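Local structure of switch-activating protein 1 (Schizosaccharomyces pombe, 6EXU) at residues 32-37 against 104-109. The protein binds DNA sequences required for mating-type switching and a replication fork barrier near the rRNA coding region, where it blocks replication forks. Numbering follows the deposited sequence.
Sequences HELVDR and ARLSEL
Arg105 holds its guanidinium between an edge of the His32 ring, with ND1 over one face, and Leu109 CD2 on the other. ND1 of His32 stands over the centre of the group, 4.0 Å from Arg105 CZ, and the two planes are 68° apart, so the imidazole meets the guanidinium with an edge and does not stack on it. From the opposite side Leu109 CD2 presses near the rim. The arginine chain leaves the helix with CG anti to the backbone N and then bends at its second torsion (chi2 61°), which turns the polar end toward the loop backbone. There Arg105 NH2 gives a weak, strongly bent hydrogen bond to the carbonyl O of Leu34, 2.9 Å away, and NE bonds to the carbonyl O of Lys31. Arg105 NH1 turns back to its own helix, where a salt bridge of 3.0 Å to Glu108 OE1 lies in the guanidinium plane but reaches the carboxylate from above its plane. With bonds at all three nitrogens, one of them weak, the group is probably restrained in its rotation.

Beside this polar patch the buried Leu34 points into the helix surface. Leu34 CD2 packs 3.5 Å from Leu109 CD1 and, at about a right angle between the side chains, 4.0 Å from Leu106 CD2. Farther along the loop, a water donates to both Asp36 OD2 (2.9 Å) and the carbonyl O of Leu109 (2.8 Å), while Asp36 OD1 forms a salt bridge with Arg113, one turn after Leu109 on helix 90-115.

The contact thus fastens the connection between helices 17-29 and 39-54 onto the C-terminal part of the long helix 90-115, tertiary packing within the all-helical, Myb-like DNA-binding domain of Sap1.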
loop_
_atom_site.group_PDB
_atom_site.type_symbol
_atom_site.label_atom_id
_atom_site.label_comp_id
_atom_site.label_asym_id
_atom_site.label_seq_id
_atom_site.Cartn_x
_atom_site.Cartn_y
_atom_site.Cartn_z
ATOM N N HIS A 32 3.479 3.620 -10.680
ATOM C CA HIS A 32 4.361 3.441 -11.830
ATOM C C HIS A 32 5.720 4.077 -11.630
ATOM O O HIS A 32 6.604 3.894 -12.477
ATOM C CB HIS A 32 3.694 3.954 -13.110
ATOM C CG HIS A 32 2.576 3.074 -13.575
ATOM N ND1 HIS A 32 2.730 1.718 -13.759
ATOM C CD2 HIS A 32 1.283 3.349 -13.866
ATOM C CE1 HIS A 32 1.580 1.196 -14.148
ATOM N NE2 HIS A 32 0.686 2.165 -14.222
ATOM N N GLU A 33 5.909 4.821 -10.545
ATOM C CA GLU A 33 7.192 5.410 -10.219
ATOM C C GLU A 33 8.104 4.452 -9.469
ATOM O O GLU A 33 9.294 4.743 -9.321
ATOM C CB GLU A 33 6.985 6.704 -9.440
ATOM C CG GLU A 33 6.241 7.767 -10.278
ATOM C CD GLU A 33 5.699 8.933 -9.482
ATOM O OE1 GLU A 33 6.245 9.244 -8.410
ATOM O OE2 GLU A 33 4.722 9.555 -9.961
ATOM N N LEU A 34 7.593 3.305 -9.017
ATOM C CA LEU A 34 8.445 2.312 -8.399
ATOM C C LEU A 34 9.256 1.615 -9.479
ATOM O O LEU A 34 8.703 1.085 -10.447
ATOM C CB LEU A 34 7.609 1.302 -7.609
ATOM C CG LEU A 34 8.416 0.100 -7.095
ATOM C CD1 LEU A 34 9.470 0.531 -6.095
ATOM C CD2 LEU A 34 7.513 -0.956 -6.499
ATOM N N VAL A 35 10.565 1.628 -9.299
ATOM C CA VAL A 35 11.499 0.938 -10.179
ATOM C C VAL A 35 12.065 -0.259 -9.416
ATOM O O VAL A 35 12.540 -0.112 -8.286
ATOM C CB VAL A 35 12.592 1.909 -10.650
ATOM C CG1 VAL A 35 13.702 1.178 -11.401
ATOM C CG2 VAL A 35 11.975 2.972 -11.528
ATOM N N ASP A 36 12.051 -1.432 -10.047
ATOM C CA ASP A 36 12.590 -2.631 -9.406
ATOM C C ASP A 36 14.022 -2.396 -8.944
ATOM O O ASP A 36 14.840 -1.843 -9.687
ATOM C CB ASP A 36 12.540 -3.783 -10.408
ATOM C CG ASP A 36 12.695 -5.136 -9.767
ATOM O OD1 ASP A 36 12.361 -5.301 -8.559
ATOM O OD2 ASP A 36 13.159 -6.052 -10.476
ATOM N N ARG A 37 14.330 -2.811 -7.712
ATOM C CA ARG A 37 15.651 -2.665 -7.105
ATOM C C ARG A 37 15.995 -1.216 -6.756
ATOM O O ARG A 37 17.152 -0.910 -6.447
ATOM C CB ARG A 37 16.754 -3.271 -7.976
ATOM C CG ARG A 37 16.470 -4.708 -8.434
ATOM C CD ARG A 37 17.538 -5.161 -9.425
ATOM N NE ARG A 37 17.205 -6.380 -10.168
ATOM C CZ ARG A 37 17.481 -7.616 -9.763
ATOM N NH1 ARG A 37 18.076 -7.828 -8.598
ATOM N NH2 ARG A 37 17.165 -8.646 -10.536
ATOM N N ALA A 104 -1.006 -5.976 -7.575
ATOM C CA ALA A 104 -0.848 -6.243 -9.001
ATOM C C ALA A 104 0.403 -5.566 -9.546
ATOM O O ALA A 104 1.105 -6.131 -10.391
ATOM C CB ALA A 104 -2.092 -5.766 -9.760
ATOM N N ARG A 105 0.723 -4.371 -9.062
ATOM C CA ARG A 105 1.940 -3.706 -9.525
ATOM C C ARG A 105 3.179 -4.463 -9.074
ATOM O O ARG A 105 4.116 -4.669 -9.847
ATOM C CB ARG A 105 1.970 -2.260 -9.032
ATOM C CG ARG A 105 3.258 -1.493 -9.283
ATOM C CD ARG A 105 3.551 -1.378 -10.745
ATOM N NE ARG A 105 4.719 -0.528 -10.962
ATOM C CZ ARG A 105 5.485 -0.563 -12.048
ATOM N NH1 ARG A 105 5.212 -1.423 -13.025
ATOM N NH2 ARG A 105 6.526 0.258 -12.151
ATOM N N LEU A 106 3.200 -4.894 -7.821
ATOM C CA LEU A 106 4.342 -5.667 -7.335
ATOM C C LEU A 106 4.491 -6.961 -8.111
ATOM O O LEU A 106 5.614 -7.359 -8.456
ATOM C CB LEU A 106 4.166 -5.950 -5.849
ATOM C CG LEU A 106 4.241 -4.718 -4.937
ATOM C CD1 LEU A 106 3.816 -5.072 -3.506
ATOM C CD2 LEU A 106 5.648 -4.125 -4.953
ATOM N N SER A 107 3.370 -7.622 -8.405
ATOM C CA SER A 107 3.414 -8.868 -9.165
ATOM C C SER A 107 3.935 -8.626 -10.576
ATOM O O SER A 107 4.696 -9.442 -11.105
ATOM C CB SER A 107 2.026 -9.506 -9.223
ATOM O OG SER A 107 1.675 -10.071 -7.971
ATOM N N GLU A 108 3.530 -7.514 -11.196
ATOM C CA GLU A 108 4.022 -7.158 -12.526
ATOM C C GLU A 108 5.538 -7.051 -12.524
ATOM O O GLU A 108 6.225 -7.656 -13.356
ATOM C CB GLU A 108 3.367 -5.833 -12.945
ATOM C CG GLU A 108 3.871 -5.221 -14.243
ATOM C CD GLU A 108 3.244 -3.853 -14.548
ATOM O OE1 GLU A 108 2.831 -3.122 -13.612
ATOM O OE2 GLU A 108 3.173 -3.508 -15.745
ATOM N N LEU A 109 6.091 -6.333 -11.555
ATOM C CA LEU A 109 7.535 -6.168 -11.472
ATOM C C LEU A 109 8.239 -7.495 -11.223
ATOM O O LEU A 109 9.322 -7.748 -11.781
ATOM C CB LEU A 109 7.877 -5.151 -10.386
ATOM C CG LEU A 109 7.523 -3.685 -10.677
ATOM C CD1 LEU A 109 7.852 -2.833 -9.452
ATOM C CD2 LEU A 109 8.271 -3.159 -11.891
HETATM O O HOH W 1 11.246 -5.959 -12.613
#